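Local coordinates for protein Non-reducing end beta-L-arabinofuranosidase (Bacteroides thetaiotaomicron, PDB 5MQO) that is a GH127-family glycoside hydrolase of plant pectin breakdown, probably cleaving sugar residues such as aceric acid from complex pectin, at residues A542-N547 and V573-D578; F533-W538 and T559-N564. All blocks are in the same frame, centred on the assembly; numbering follows the deposited sequence.

Contact 1: residues A542-N547 and V573-D578; sequences AALTVN and VELVMD
A543 and V576 face each other as an antiparallel hydrogen-bonded pair. They tie strand 542-546 to strand 572-577 within an antiparallel sheet, in the GH127 middle-domain range. The sheet lies against a second one, as in a beta-sandwich. Two bonds join the pair. The one from V576 N to A543 O is 2.7 Å long and nearly straight. The return bond, from A543 N to V576 O, measures 2.9 Å. Further along, T545 and E574 also exchange two backbone bonds, longer and more bent, each 3.1 Å between N and O.

The tight side carries A542, L544, V573, L575 and M577. L544 and L575 meet at a slant. The contact runs through one methyl from each, L544 CD2 and L575 CD1, 3.8 Å apart. L575 CG is anti to the backbone N (chi1 -180°), and the turn at chi2 (62°) leans CD1 toward strand 542-546. L544 CD2 also touches V573 CG1. A542 has only a methyl to offer, and its CB lies 4.3 Å from M577 CG. L544 reaches on to A561 and V563 of strand 559-565, so the other sheet covers the middle of this face.

The reverse side, with A543, T545, E574 and V576, is looser and partly open to solvent. A543 is exposed there. E574 and T545 run side by side in the same direction, but the carboxylate leads away from T545 and forms a salt bridge through OE1 with R516 of strand 514-521. What T545 meets is the aliphatic root of the glutamate: its OG1 lies 3.3 Å from E574 CB.

Contact 2: residues F533-W538 and T559-N564; sequences FRIPEW and TYAEVN
Y560 has CG anti to its own carbonyl carbon (chi1 -69°), and this lays its ring alongside the backbone of R534. R534 CG is instead anti to the backbone N (chi1 -176°), which turns the arginine chain away from the ring, so that only its CB stays close to the tyrosine. CE1 of Y560 then packs 3.8 Å from R534 CB, while CD1 of the ring is 3.7 Å from R534 CA. The two residues form a non-hydrogen-bonded antiparallel pair in a mixed sheet. The OH of Y560 is hydrogen-bonded to N484 OD1. An alanine in place of Y560 is likely to leave R534 CB without its aromatic neighbour and N484 without its hydroxyl partner.

F533 and A561 are the adjoining hydrogen-bonded pair. F533 N to A561 O and A561 N to F533 O are both 2.8 Å. A third bond runs from I535 N to T559 O, 3.0 Å and nearly straight at 170°. On the face that carries F533, I535 and A561, I535 CD1 packs 4.1 Å from A561 CB. F533 CE1 meets V563 CG2 at 4.2 Å.

The guanidinium of R534 forms salt bridges with E406 and E409 of helix 402-416. NE adds a bond to N484 O. The salt bridges fasten the sheet to the helical catalytic domain. The pair of carboxylates would probably keep the buried guanidinium charged.

Overall arrangement
Contacts 1 and 2 belong to two different sheets, with all four segments inside the GH127 middle-domain range. Their centres are about 11 Å apart. Their segments alternate along the chain: 533-538, 542-547, 559-564, 573-578. The chain crosses between the sheets three times: the return at 559-564 completes contact 2, and the next, to 573-578, completes contact 1. The sheets meet through apolar side chains. V573 CG1 lies 3.6 Å from F533 CZ, and L544 CD1 lies 3.8 Å from V563 CG2. M577 SD packs on P536 CD. Contact 2 lies nearer the chain's centre and reaches helix 402-416 of the catalytic domain. Contact 1 lies farther out, so the middle domain is layered outward from the helices.

Contact 1: residues A542-N547 and V573-D578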
loop_
_atom_site.group_PDB
_atom_site.type_symbol
_atom_site.label_atom_id
_atom_site.label_comp_id
_atom_site.label_asym_id
_atom_site.label_seq_id
_atom_site.Cartn_x
_atom_site.Cartn_y
_atom_site.Cartn_z
ATOM N N ALA A 542 0.494 -14.038 -21.615
ATOM C CA ALA A 542 1.559 -13.066 -21.748
ATOM C C ALA A 542 2.720 -13.608 -22.568
ATOM O O ALA A 542 2.983 -14.815 -22.552
ATOM C CB ALA A 542 2.034 -12.635 -20.374
ATOM N N ALA A 543 3.400 -12.708 -23.280
ATOM C CA ALA A 543 4.504 -13.089 -24.158
ATOM C C ALA A 543 5.680 -12.151 -23.969
ATOM O O ALA A 543 5.498 -10.947 -23.671
ATOM C CB ALA A 543 4.056 -13.100 -25.619
ATOM N N LEU A 544 6.874 -12.729 -24.151
ATOM C CA LEU A 544 8.145 -11.997 -24.180
ATOM C C LEU A 544 8.828 -11.973 -25.562
ATOM O O LEU A 544 8.667 -12.885 -26.383
ATOM C CB LEU A 544 9.110 -12.627 -23.190
ATOM C CG LEU A 544 8.795 -12.395 -21.714
ATOM C CD1 LEU A 544 9.630 -13.349 -20.874
ATOM C CD2 LEU A 544 9.058 -10.955 -21.297
ATOM N N THR A 545 9.594 -10.911 -25.806
ATOM C CA THR A 545 10.525 -10.856 -26.937
ATOM C C THR A 545 11.853 -10.270 -26.449
ATOM O O THR A 545 11.879 -9.539 -25.458
ATOM C CB THR A 545 9.960 -10.044 -28.127
ATOM O OG1 THR A 545 9.887 -8.655 -27.778
ATOM C CG2 THR A 545 8.577 -10.562 -28.544
ATOM N N VAL A 546 12.952 -10.646 -27.105
ATOM C CA VAL A 546 14.260 -10.011 -26.863
ATOM C C VAL A 546 14.888 -9.530 -28.173
ATOM O O VAL A 546 15.260 -10.332 -29.044
ATOM C CB VAL A 546 15.268 -10.903 -26.115
ATOM C CG1 VAL A 546 16.425 -10.050 -25.606
ATOM C CG2 VAL A 546 14.600 -11.620 -24.959
ATOM N N ASN A 547 15.007 -8.209 -28.281
ATOM C CA ASN A 547 15.312 -7.516 -29.521
ATOM C C ASN A 547 14.377 -7.928 -30.679
ATOM O O ASN A 547 14.816 -8.054 -31.818
ATOM C CB ASN A 547 16.790 -7.698 -29.882
ATOM C CG ASN A 547 17.733 -7.035 -28.883
ATOM O OD1 ASN A 547 17.638 -5.829 -28.632
ATOM N ND2 ASN A 547 18.681 -7.813 -28.348
ATOM N N VAL A 573 14.085 -5.902 -24.032
ATOM C CA VAL A 573 13.069 -6.894 -23.692
ATOM C C VAL A 573 11.689 -6.236 -23.737
ATOM O O VAL A 573 11.530 -5.062 -23.373
ATOM C CB VAL A 573 13.272 -7.474 -22.281
ATOM C CG1 VAL A 573 12.423 -8.728 -22.097
ATOM C CG2 VAL A 573 14.729 -7.793 -22.030
ATOM N N GLU A 574 10.695 -7.008 -24.166
ATOM C CA GLU A 574 9.346 -6.501 -24.349
ATOM C C GLU A 574 8.294 -7.518 -23.875
ATOM O O GLU A 574 8.073 -8.556 -24.501
ATOM C CB GLU A 574 9.117 -6.104 -25.808
ATOM C CG GLU A 574 7.974 -5.117 -25.999
ATOM C CD GLU A 574 7.887 -4.589 -27.420
ATOM O OE1 GLU A 574 8.725 -3.730 -27.791
ATOM O OE2 GLU A 574 6.982 -5.051 -28.154
ATOM N N LEU A 575 7.663 -7.203 -22.746
ATOM C CA LEU A 575 6.580 -7.997 -22.188
ATOM C C LEU A 575 5.306 -7.506 -22.808
ATOM O O LEU A 575 5.058 -6.301 -22.789
ATOM C CB LEU A 575 6.532 -7.772 -20.690
ATOM C CG LEU A 575 5.461 -8.525 -19.907
ATOM C CD1 LEU A 575 5.628 -10.034 -20.016
ATOM C CD2 LEU A 575 5.490 -8.091 -18.452
ATOM N N VAL A 576 4.522 -8.415 -23.389
ATOM C CA VAL A 576 3.149 -8.096 -23.808
ATOM C C VAL A 576 2.181 -8.898 -22.955
ATOM O O VAL A 576 2.107 -10.104 -23.096
ATOM C CB VAL A 576 2.886 -8.423 -25.301
ATOM C CG1 VAL A 576 1.461 -8.036 -25.717
ATOM C CG2 VAL A 576 3.898 -7.726 -26.189
ATOM N N MET A 577 1.469 -8.220 -22.059
ATOM C CA MET A 577 0.423 -8.837 -21.213
ATOM C C MET A 577 -0.909 -8.529 -21.843
ATOM O O MET A 577 -1.158 -7.389 -22.177
ATOM C CB MET A 577 0.437 -8.260 -19.779
ATOM C CG MET A 577 1.670 -8.631 -18.948
ATOM S SD MET A 577 2.039 -7.595 -17.489
ATOM C CE MET A 577 2.653 -6.112 -18.262
ATOM N N ASP A 578 -1.749 -9.534 -22.048
ATOM C CA ASP A 578 -3.133 -9.266 -22.417
ATOM C C ASP A 578 -3.796 -8.628 -21.234
ATOM O O ASP A 578 -3.631 -9.083 -20.112
ATOM C CB ASP A 578 -3.902 -10.536 -22.745
ATOM C CG ASP A 578 -3.658 -11.021 -24.153
ATOM O OD1 ASP A 578 -2.723 -10.519 -24.850
ATOM O OD2 ASP A 578 -4.426 -11.929 -24.549
#

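Contact 2: residues F533-W538 and T559-N564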
loop_
_atom_site.group_PDB
_atom_site.type_symbol
_atom_site.label_atom_id
_atom_site.label_comp_id
_atom_site.label_asym_id
_atom_site.label_seq_id
_atom_site.Cartn_x
_atom_site.Cartn_y
_atom_site.Cartn_z
ATOM N N PHE A 533 10.532 -10.829 -14.944
ATOM C CA PHE A 533 9.291 -10.043 -15.130
ATOM C C PHE A 533 8.135 -10.705 -14.436
ATOM O O PHE A 533 7.777 -11.854 -14.740
ATOM C CB PHE A 533 8.962 -9.881 -16.621
ATOM C CG PHE A 533 10.038 -9.176 -17.379
ATOM C CD1 PHE A 533 11.185 -9.869 -17.779
ATOM C CD2 PHE A 533 9.946 -7.814 -17.613
ATOM C CE1 PHE A 533 12.204 -9.215 -18.423
ATOM C CE2 PHE A 533 10.954 -7.159 -18.264
ATOM C CZ PHE A 533 12.089 -7.856 -18.669
ATOM N N ARG A 534 7.538 -9.998 -13.491
ATOM C CA ARG A 534 6.378 -10.551 -12.800
ATOM C C ARG A 534 5.251 -10.725 -13.815
ATOM O O ARG A 534 5.012 -9.843 -14.628
ATOM C CB ARG A 534 5.955 -9.655 -11.631
ATOM C CG ARG A 534 4.806 -10.210 -10.805
ATOM C CD ARG A 534 4.590 -9.392 -9.559
ATOM N NE ARG A 534 4.005 -8.126 -9.923
ATOM C CZ ARG A 534 2.709 -7.916 -10.146
ATOM N NH1 ARG A 534 2.288 -6.688 -10.485
ATOM N NH2 ARG A 534 1.825 -8.911 -10.019
ATOM N N ILE A 535 4.622 -11.891 -13.809
ATOM C CA ILE A 535 3.334 -12.086 -14.471
ATOM C C ILE A 535 2.204 -11.906 -13.446
ATOM O O ILE A 535 2.059 -12.756 -12.566
ATOM C CB ILE A 535 3.213 -13.493 -15.070
ATOM C CG1 ILE A 535 4.451 -13.829 -15.922
ATOM C CG2 ILE A 535 1.902 -13.600 -15.842
ATOM C CD1 ILE A 535 4.888 -12.721 -16.865
ATOM N N PRO A 536 1.413 -10.801 -13.552
ATOM C CA PRO A 536 0.259 -10.585 -12.654
ATOM C C PRO A 536 -0.733 -11.741 -12.544
ATOM O O PRO A 536 -0.955 -12.462 -13.511
ATOM C CB PRO A 536 -0.428 -9.347 -13.243
ATOM C CG PRO A 536 0.695 -8.566 -13.818
ATOM C CD PRO A 536 1.709 -9.573 -14.319
ATOM N N GLU A 537 -1.293 -11.891 -11.342
ATOM C CA GLU A 537 -2.279 -12.914 -11.013
ATOM C C GLU A 537 -3.468 -12.748 -11.927
ATOM O O GLU A 537 -4.002 -13.724 -12.426
ATOM C CB GLU A 537 -2.717 -12.805 -9.543
ATOM C CG GLU A 537 -3.482 -14.034 -9.049
ATOM C CD GLU A 537 -4.040 -13.921 -7.635
ATOM O OE1 GLU A 537 -4.004 -12.830 -7.035
ATOM O OE2 GLU A 537 -4.530 -14.940 -7.113
ATOM N N TRP A 538 -3.849 -11.506 -12.184
ATOM C CA TRP A 538 -4.906 -11.221 -13.163
ATOM C C TRP A 538 -4.638 -11.597 -14.634
ATOM O O TRP A 538 -5.581 -11.608 -15.418
ATOM C CB TRP A 538 -5.352 -9.750 -13.082
ATOM C CG TRP A 538 -4.294 -8.737 -13.235
ATOM C CD1 TRP A 538 -3.680 -8.069 -12.237
ATOM C CD2 TRP A 538 -3.741 -8.230 -14.460
ATOM N NE1 TRP A 538 -2.770 -7.175 -12.744
ATOM C CE2 TRP A 538 -2.775 -7.259 -14.109
ATOM C CE3 TRP A 538 -3.959 -8.501 -15.820
ATOM C CZ2 TRP A 538 -2.017 -6.555 -15.071
ATOM C CZ3 TRP A 538 -3.196 -7.806 -16.780
ATOM C CH2 TRP A 538 -2.239 -6.845 -16.395
ATOM N N THR A 559 3.883 -15.486 -10.890
ATOM C CA THR A 559 5.257 -15.993 -10.774
ATOM C C THR A 559 6.165 -15.139 -11.649
ATOM O O THR A 559 5.658 -14.442 -12.524
ATOM C CB THR A 559 5.349 -17.417 -11.320
ATOM O OG1 THR A 559 4.914 -17.409 -12.685
ATOM C CG2 THR A 559 4.476 -18.392 -10.505
ATOM N N TYR A 560 7.483 -15.209 -11.451
ATOM C CA TYR A 560 8.421 -14.454 -12.318
ATOM C C TYR A 560 8.824 -15.206 -13.571
ATOM O O TYR A 560 9.256 -16.368 -13.475
ATOM C CB TYR A 560 9.723 -14.100 -11.589
ATOM C CG TYR A 560 9.544 -13.094 -10.496
ATOM C CD1 TYR A 560 9.298 -11.754 -10.793
ATOM C CD2 TYR A 560 9.600 -13.480 -9.160
ATOM C CE1 TYR A 560 9.110 -10.825 -9.790
ATOM C CE2 TYR A 560 9.422 -12.554 -8.155
ATOM C CZ TYR A 560 9.185 -11.230 -8.471
ATOM O OH TYR A 560 9.026 -10.331 -7.462
ATOM N N ALA A 561 8.710 -14.535 -14.726
ATOM C CA ALA A 561 9.329 -15.019 -15.973
ATOM C C ALA A 561 10.790 -14.570 -15.966
ATOM O O ALA A 561 11.067 -13.370 -15.900
ATOM C CB ALA A 561 8.608 -14.480 -17.193
ATOM N N GLU A 562 11.707 -15.540 -16.000
ATOM C CA GLU A 562 13.151 -15.278 -15.969
ATOM C C GLU A 562 13.686 -15.187 -17.401
ATOM O O GLU A 562 13.229 -15.913 -18.287
ATOM C CB GLU A 562 13.877 -16.402 -15.218
ATOM C CG GLU A 562 15.362 -16.150 -15.007
ATOM C CD GLU A 562 16.075 -17.285 -14.294
ATOM O OE1 GLU A 562 15.457 -18.349 -14.065
ATOM O OE2 GLU A 562 17.268 -17.116 -13.969
ATOM N N VAL A 563 14.643 -14.295 -17.627
ATOM C CA VAL A 563 15.332 -14.189 -18.924
ATOM C C VAL A 563 16.829 -14.115 -18.645
ATOM O O VAL A 563 17.342 -13.036 -18.390
ATOM C CB VAL A 563 14.843 -12.960 -19.748
ATOM C CG1 VAL A 563 15.482 -12.928 -21.130
ATOM C CG2 VAL A 563 13.331 -12.988 -19.914
ATOM N N ASN A 564 17.513 -15.264 -18.651
ATOM C CA ASN A 564 18.947 -15.294 -18.364
ATOM C C ASN A 564 19.755 -15.182 -19.649
ATOM O O ASN A 564 19.546 -15.941 -20.588
ATOM C CB ASN A 564 19.351 -16.549 -17.608
ATOM C CG ASN A 564 20.786 -16.468 -17.086
ATOM O OD1 ASN A 564 21.131 -15.586 -16.274
ATOM N ND2 ASN A 564 21.632 -17.380 -17.551
#